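Local coordinates for protein KLLA0E08119p (Kluyveromyces lactis, PDB 3VA7) that probably carboxylates urea to urea-1-carboxylate with ATP, bicarbonate and biotin, as the urea carboxylase part of a longer urea-degrading enzyme, at residues K265-P271 against G361-R367; T1011-R1017 against G1042-L1046. One frame throughout, in Å; residues are numbered along the deposited sequence.

Contact 1 (K265-P271 against G361-R367). With GOL (glycerol), chain E.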
loop_
_atom_site.group_PDB
_atom_site.type_symbol
_atom_site.label_atom_id
_atom_site.label_comp_id
_atom_site.label_asym_id
_atom_site.label_seq_id
_atom_site.Cartn_x
_atom_site.Cartn_y
_atom_site.Cartn_z
ATOM N N LYS A 265 -11.453 -22.905 -19.796
ATOM C CA LYS A 265 -12.045 -23.642 -18.683
ATOM C C LYS A 265 -11.960 -22.834 -17.390
ATOM O O LYS A 265 -10.988 -22.089 -17.223
ATOM C CB LYS A 265 -11.399 -25.009 -18.577
ATOM C CG LYS A 265 -11.442 -25.727 -19.919
ATOM C CD LYS A 265 -11.194 -27.225 -19.776
ATOM C CE LYS A 265 -9.767 -27.550 -20.041
ATOM N NZ LYS A 265 -9.635 -28.882 -20.688
ATOM N N VAL A 266 -13.002 -22.903 -16.537
ATOM C CA VAL A 266 -12.973 -22.199 -15.237
ATOM C C VAL A 266 -13.294 -23.118 -14.081
ATOM O O VAL A 266 -12.676 -22.986 -13.019
ATOM C CB VAL A 266 -13.818 -20.856 -15.130
ATOM C CG1 VAL A 266 -14.116 -20.239 -16.475
ATOM C CG2 VAL A 266 -15.095 -21.063 -14.424
ATOM N N ILE A 267 -14.235 -24.050 -14.283
ATOM C CA ILE A 267 -14.506 -25.083 -13.282
ATOM C C ILE A 267 -14.560 -26.483 -13.880
ATOM O O ILE A 267 -15.210 -26.719 -14.915
ATOM C CB ILE A 267 -15.819 -24.803 -12.459
ATOM C CG1 ILE A 267 -15.558 -23.778 -11.367
ATOM C CG2 ILE A 267 -16.415 -26.058 -11.802
ATOM C CD1 ILE A 267 -16.266 -22.487 -11.616
ATOM N N GLU A 268 -13.899 -27.424 -13.196
ATOM C CA GLU A 268 -13.923 -28.822 -13.612
ATOM C C GLU A 268 -14.304 -29.723 -12.459
ATOM O O GLU A 268 -14.144 -29.355 -11.304
ATOM C CB GLU A 268 -12.578 -29.234 -14.211
ATOM C CG GLU A 268 -11.938 -28.182 -15.123
ATOM C CD GLU A 268 -10.958 -27.231 -14.395
ATOM O OE1 GLU A 268 -10.739 -27.340 -13.164
ATOM O OE2 GLU A 268 -10.377 -26.359 -15.071
ATOM N N GLU A 269 -14.803 -30.907 -12.788
ATOM C CA GLU A 269 -15.257 -31.887 -11.797
ATOM C C GLU A 269 -15.106 -33.376 -12.232
ATOM O O GLU A 269 -15.039 -33.714 -13.419
ATOM C CB GLU A 269 -16.731 -31.629 -11.442
ATOM C CG GLU A 269 -17.729 -32.035 -12.537
ATOM C CD GLU A 269 -19.177 -31.830 -12.070
ATOM O OE1 GLU A 269 -19.978 -31.095 -12.774
ATOM O OE2 GLU A 269 -19.484 -32.413 -10.987
ATOM N N THR A 270 -15.109 -34.244 -11.232
ATOM C CA THR A 270 -15.004 -35.663 -11.406
ATOM C C THR A 270 -15.742 -36.307 -10.226
ATOM O O THR A 270 -15.733 -35.764 -9.101
ATOM C CB THR A 270 -13.496 -36.120 -11.520
ATOM O OG1 THR A 270 -13.416 -37.384 -12.178
ATOM C CG2 THR A 270 -12.808 -36.254 -10.173
ATOM N N PRO A 271 -16.438 -37.431 -10.483
ATOM C CA PRO A 271 -16.745 -38.044 -11.800
ATOM C C PRO A 271 -17.606 -37.132 -12.607
ATOM O O PRO A 271 -18.176 -36.219 -12.066
ATOM C CB PRO A 271 -17.571 -39.293 -11.445
ATOM C CG PRO A 271 -17.168 -39.654 -10.026
ATOM C CD PRO A 271 -16.811 -38.306 -9.352
ATOM N N GLY A 361 -15.266 -40.907 -3.803
ATOM C CA GLY A 361 -15.902 -39.602 -3.640
ATOM C C GLY A 361 -15.987 -38.800 -4.913
ATOM O O GLY A 361 -15.981 -39.358 -6.009
ATOM N N ALA A 362 -16.075 -37.478 -4.766
ATOM C CA ALA A 362 -16.135 -36.580 -5.914
ATOM C C ALA A 362 -15.290 -35.359 -5.609
ATOM O O ALA A 362 -15.095 -35.020 -4.441
ATOM C CB ALA A 362 -17.579 -36.166 -6.248
ATOM N N SER A 363 -14.787 -34.705 -6.655
ATOM C CA SER A 363 -13.833 -33.655 -6.440
ATOM C C SER A 363 -13.995 -32.604 -7.483
ATOM O O SER A 363 -14.306 -32.914 -8.623
ATOM C CB SER A 363 -12.400 -34.198 -6.421
ATOM O OG SER A 363 -11.457 -33.163 -6.473
ATOM N N ILE A 364 -13.839 -31.347 -7.057
ATOM C CA ILE A 364 -13.993 -30.216 -7.951
ATOM C C ILE A 364 -12.956 -29.101 -7.765
ATOM O O ILE A 364 -12.391 -28.914 -6.683
ATOM C CB ILE A 364 -15.482 -29.711 -8.109
ATOM C CG1 ILE A 364 -15.492 -28.211 -8.195
ATOM C CG2 ILE A 364 -16.599 -30.336 -7.107
ATOM C CD1 ILE A 364 -15.731 -27.779 -9.595
ATOM N N GLU A 365 -12.675 -28.415 -8.864
ATOM C CA GLU A 365 -11.579 -27.462 -8.964
ATOM C C GLU A 365 -12.130 -26.157 -9.530
ATOM O O GLU A 365 -12.907 -26.186 -10.474
ATOM C CB GLU A 365 -10.473 -27.979 -9.903
ATOM C CG GLU A 365 -9.437 -26.926 -10.199
ATOM C CD GLU A 365 -8.273 -27.416 -11.038
ATOM O OE1 GLU A 365 -7.213 -27.721 -10.448
ATOM O OE2 GLU A 365 -8.397 -27.470 -12.280
ATOM N N ALA A 366 -11.727 -25.030 -8.956
ATOM C CA ALA A 366 -12.057 -23.715 -9.499
ATOM C C ALA A 366 -10.742 -22.992 -9.779
ATOM O O ALA A 366 -9.761 -23.098 -9.010
ATOM C CB ALA A 366 -12.927 -22.901 -8.492
ATOM N N ARG A 367 -10.705 -22.255 -10.874
ATOM C CA ARG A 367 -9.465 -21.608 -11.247
ATOM C C ARG A 367 -9.491 -20.124 -10.896
ATOM O O ARG A 367 -10.186 -19.334 -11.558
ATOM C CB ARG A 367 -9.267 -21.763 -12.743
ATOM C CG ARG A 367 -9.349 -23.167 -13.302
ATOM C CD ARG A 367 -8.546 -23.176 -14.625
ATOM N NE ARG A 367 -8.545 -24.454 -15.318
ATOM C CZ ARG A 367 -8.019 -24.627 -16.528
ATOM N NH1 ARG A 367 -7.453 -23.611 -17.163
ATOM N NH2 ARG A 367 -8.063 -25.808 -17.112
HETATM C C1 GOL E . -6.717 -27.170 -21.946
HETATM O O1 GOL E . -7.640 -27.900 -22.742
HETATM C C2 GOL E . -6.139 -27.939 -20.727
HETATM O O2 GOL E . -6.940 -27.869 -19.569
HETATM C C3 GOL E . -4.812 -27.309 -20.296
HETATM O O3 GOL E . -4.125 -28.207 -19.456
#

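Contact 2 (T1011-R1017 against G1042-L1046). With URE (urea), chain C; BTI (5-(hexahydro-2-oxo-1H-thieno[3,4-D]imidazol-6-yl)pentanal), chain B.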
loop_
_atom_site.group_PDB
_atom_site.type_symbol
_atom_site.label_atom_id
_atom_site.label_comp_id
_atom_site.label_asym_id
_atom_site.label_seq_id
_atom_site.Cartn_x
_atom_site.Cartn_y
_atom_site.Cartn_z
ATOM N N THR A 1011 20.713 22.736 9.854
ATOM C CA THR A 1011 19.439 23.387 9.990
ATOM C C THR A 1011 18.450 22.550 9.190
ATOM O O THR A 1011 18.841 21.750 8.338
ATOM C CB THR A 1011 19.406 24.840 9.422
ATOM O OG1 THR A 1011 18.117 25.408 9.670
ATOM C CG2 THR A 1011 19.591 24.878 7.873
ATOM N N LYS A 1012 17.175 22.741 9.465
ATOM C CA LYS A 1012 16.136 22.063 8.747
ATOM C C LYS A 1012 15.658 23.066 7.730
ATOM O O LYS A 1012 15.926 24.272 7.879
ATOM C CB LYS A 1012 15.064 21.648 9.732
ATOM C CG LYS A 1012 15.532 20.442 10.617
ATOM C CD LYS A 1012 15.242 20.669 12.087
ATOM C CE LYS A 1012 15.435 19.413 12.877
ATOM N NZ LYS A 1012 15.131 19.629 14.290
ATOM N N TYR A 1013 15.013 22.612 6.666
ATOM C CA TYR A 1013 14.662 23.541 5.615
ATOM C C TYR A 1013 13.704 24.659 6.091
ATOM O O TYR A 1013 12.942 24.497 7.069
ATOM C CB TYR A 1013 14.034 22.784 4.446
ATOM C CG TYR A 1013 14.990 22.090 3.457
ATOM C CD1 TYR A 1013 16.212 21.489 3.877
ATOM C CD2 TYR A 1013 14.646 21.988 2.101
ATOM C CE1 TYR A 1013 17.055 20.851 2.969
ATOM C CE2 TYR A 1013 15.497 21.319 1.165
ATOM C CZ TYR A 1013 16.669 20.767 1.602
ATOM O OH TYR A 1013 17.452 20.125 0.686
ATOM N N ASN A 1014 13.771 25.805 5.406
ATOM C CA ASN A 1014 12.885 26.908 5.641
ATOM C C ASN A 1014 12.383 27.465 4.321
ATOM O O ASN A 1014 13.072 28.263 3.681
ATOM C CB ASN A 1014 13.616 27.963 6.469
ATOM C CG ASN A 1014 12.922 29.330 6.451
ATOM O OD1 ASN A 1014 13.601 30.379 6.438
ATOM N ND2 ASN A 1014 11.599 29.341 6.400
ATOM N N PRO A 1015 11.175 27.075 3.894
ATOM C CA PRO A 1015 10.224 26.148 4.496
ATOM C C PRO A 1015 10.577 24.740 4.069
ATOM O O PRO A 1015 11.446 24.559 3.213
ATOM C CB PRO A 1015 8.877 26.534 3.817
ATOM C CG PRO A 1015 9.237 26.928 2.492
ATOM C CD PRO A 1015 10.661 27.575 2.605
ATOM N N SER A 1016 9.863 23.753 4.591
ATOM C CA SER A 1016 10.155 22.371 4.244
ATOM C C SER A 1016 9.803 22.012 2.799
ATOM O O SER A 1016 8.996 22.663 2.169
ATOM C CB SER A 1016 9.472 21.460 5.255
ATOM O OG SER A 1016 8.106 21.828 5.422
ATOM N N ARG A 1017 10.395 20.937 2.289
ATOM C CA ARG A 1017 10.068 20.366 0.964
ATOM C C ARG A 1017 8.683 19.807 1.049
ATOM O O ARG A 1017 8.209 19.548 2.154
ATOM C CB ARG A 1017 11.003 19.218 0.625
ATOM C CG ARG A 1017 12.463 19.582 0.484
ATOM C CD ARG A 1017 13.286 18.344 0.053
ATOM N NE ARG A 1017 13.053 17.187 0.930
ATOM C CZ ARG A 1017 13.644 17.011 2.118
ATOM N NH1 ARG A 1017 14.544 17.882 2.621
ATOM N NH2 ARG A 1017 13.320 15.950 2.825
ATOM N N GLY A 1042 9.538 16.927 3.890
ATOM C CA GLY A 1042 10.742 16.605 4.608
ATOM C C GLY A 1042 11.488 17.909 4.716
ATOM O O GLY A 1042 11.332 18.798 3.869
ATOM N N GLY A 1043 12.322 18.024 5.743
ATOM C CA GLY A 1043 12.954 19.279 6.049
ATOM C C GLY A 1043 14.413 19.062 6.344
ATOM O O GLY A 1043 15.166 20.043 6.440
ATOM N N TYR A 1044 14.836 17.812 6.504
ATOM C CA TYR A 1044 16.279 17.536 6.774
ATOM C C TYR A 1044 17.185 17.748 5.515
ATOM O O TYR A 1044 16.712 17.639 4.368
ATOM C CB TYR A 1044 16.467 16.113 7.269
ATOM C CG TYR A 1044 16.173 15.861 8.739
ATOM C CD1 TYR A 1044 16.988 14.982 9.486
ATOM C CD2 TYR A 1044 15.071 16.441 9.384
ATOM C CE1 TYR A 1044 16.732 14.729 10.822
ATOM C CE2 TYR A 1044 14.785 16.159 10.719
ATOM C CZ TYR A 1044 15.629 15.307 11.431
ATOM O OH TYR A 1044 15.388 15.032 12.762
ATOM N N GLN A 1045 18.463 18.050 5.756
ATOM C CA GLN A 1045 19.522 18.116 4.730
ATOM C C GLN A 1045 19.794 16.750 4.150
ATOM O O GLN A 1045 20.032 15.789 4.874
ATOM C CB GLN A 1045 20.794 18.730 5.310
ATOM C CG GLN A 1045 20.567 20.158 5.930
ATOM C CD GLN A 1045 20.084 21.178 4.919
ATOM O OE1 GLN A 1045 19.449 22.191 5.277
ATOM N NE2 GLN A 1045 20.370 20.930 3.649
ATOM N N LEU A 1046 19.717 16.645 2.837
ATOM C CA LEU A 1046 19.760 15.362 2.153
ATOM C C LEU A 1046 21.176 14.962 1.732
ATOM O O LEU A 1046 21.901 15.709 1.132
ATOM C CB LEU A 1046 18.808 15.362 0.947
ATOM C CG LEU A 1046 17.398 15.896 1.202
ATOM C CD1 LEU A 1046 16.598 15.954 -0.074
ATOM C CD2 LEU A 1046 16.616 15.110 2.321
HETATM C C URE C . 12.126 15.466 8.480
HETATM O O URE C . 12.513 14.309 8.783
HETATM N N1 URE C . 12.072 15.886 7.240
HETATM N N2 URE C . 11.742 16.422 9.339
HETATM C C11 BTI B . 2.585 19.860 3.583
HETATM O O11 BTI B . 3.668 20.216 3.024
HETATM C C10 BTI B . 2.457 19.395 5.066
HETATM C C9 BTI B . 3.832 19.334 5.728
HETATM C C8 BTI B . 3.838 19.202 7.245
HETATM C C7 BTI B . 5.148 19.635 7.936
HETATM C C2 BTI B . 6.412 19.044 7.348
HETATM S S1 BTI B . 6.436 17.276 7.397
HETATM C C6 BTI B . 8.190 17.170 7.345
HETATM C C5 BTI B . 8.756 18.452 7.915
HETATM N N3 BTI B . 9.083 18.068 9.263
HETATM C C3 BTI B . 8.280 18.638 10.123
HETATM O O3 BTI B . 8.396 18.496 11.428
HETATM N N2 BTI B . 7.382 19.400 9.536
HETATM C C4 BTI B . 7.649 19.497 8.106
#

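Contact 1 (K265-P271 against G361-R367)
Gly361 and Ala362 close against Pro271 at one end of an antiparallel strand pair: the proline CD atom packs 3.8 Å from Ala362 CB, and the peptide bond before Pro271 is cis. Ser363 pairs with Thr270 through two backbone bonds, the shorter from Ser363 N to Thr270 O at 2.8 Å. Their hydroxyls turn to other strands, Ser363 OG to Val418 O and Thr270 OG1 to Glu254 O. Ile364 forms a non-hydrogen-bonded pair with Glu269, CB to CB at 4.0 Å. With its chi1 of 73°, Glu269 sends an otherwise extended chain away from Ile364, and its carboxylate forms a salt bridge with Arg423. Glu365 is the hydrogen-bonded mate of Glu268; their side chains share a face, carboxylate planes 70° apart. Ala366 follows, its CB 4.0 Å from Ile267 CG1. Arg367 N reaches Val266 O at 3.0 Å, and the side chain, straight from CG to NE, swings back across Glu268. There NE donates to Glu268 OE2 at 2.7 Å in a salt bridge, tilted from the guanidinium plane, with a weaker bond from NH2. Lys265 CB lies over one guanidinium face. A glycerol, probably from the crystallisation liquor, sits among Lys265, Arg321, Val324, Glu325 and Arg367, consistent with the bicarbonate and biotin site of biotin carboxylases, as in the bacterial enzyme; Glu325 also pairs with both Lys265 and Arg367. The pair lies inside a larger sheet, between strands 249-261 and 412-420; helix 326-333 packs on the Thr270 and Ser363 face, helix 423-435 on that of Ile364 and Ala366.

Contact 2 (T1011-R1017 against G1042-L1046)
Thr1011 meets Gln1045 obliquely, its CG2 methyl 3.7 Å from Gln1045 OE1, while its OG1 donates to the carbonyl oxygen of the next residue, Lys1012. Lys1012 runs alongside Tyr1044, pointing the same way, with CE 4.0 Å from Tyr1044 CE2. Asp728 takes both ends, in a salt bridge with the lysine and a hydrogen bond with the Tyr1044 hydroxyl; Lys1012 NZ also bonds to the carbonyls of Ala719 and Gly755. Tyr1013 N donates to a lone pair of Gly1043 O, in the carbonyl plane, at 2.6 Å. The Tyr1013 ring and the Gln1045 amide cross obliquely, planes 35° apart, with Tyr1013 CE1 3.4 Å from Gln1045 NE2. A cis peptide bond before Pro1015 then turns the chain to Ser1016, whose OG lies 3.6 Å from C4 of the biotin group. Arg1017 N bonds to Gly1042 O at 2.8 Å, answered by a weak bond from Gly1042 N. Bent at chi3 (-52°), the arginine folds its guanidinium back between Gly1042 O on one face and Leu1046 CD2 on the other, and NH1, poised over the Tyr1013 ring, donates to Tyr1044 O at 2.8 Å. A CB on Gly1042 would collide with Arg1017 NH2, which also bonds to Tyr1035 and Thr1020. A leucine in place of Arg1017 would probably leave Tyr1044 O without this donor, deprive the Tyr1035 and Thr1020 hydroxyls of their guanidinium partner and let the turn beside urea shift. Backbone and guanidinium N-H groups thus engage three successive carbonyls, Gly1042 to Tyr1044, in the carboxyltransferase domain where these residues border urea. The arginine charge would probably polarise the Tyr1044 carbonyl, and the turn is held where biotin and urea come together.

From the N terminus, the chain first closes contact 1, where strand 264-270 is rejoined by strand 362-372 after 89 residues that include helices 277-293, 326-333 and 337-345 and strands 299-307 and 312-319. This ties up the large antiparallel sheet of the biotin carboxylation region. Much later, contact 2 closes a shorter loop of 24 residues around strands 1024-1028 and 1031-1034, in the carboxyltransferase region. The two are in series, neither nested nor crossed, and their centres lie about 60 Å apart on opposite sides of the chain's centre. Biotin, whose pocket includes Lys1202 of the C-terminal biotin domain, is at contact 2, so it probably has to travel between the two regions.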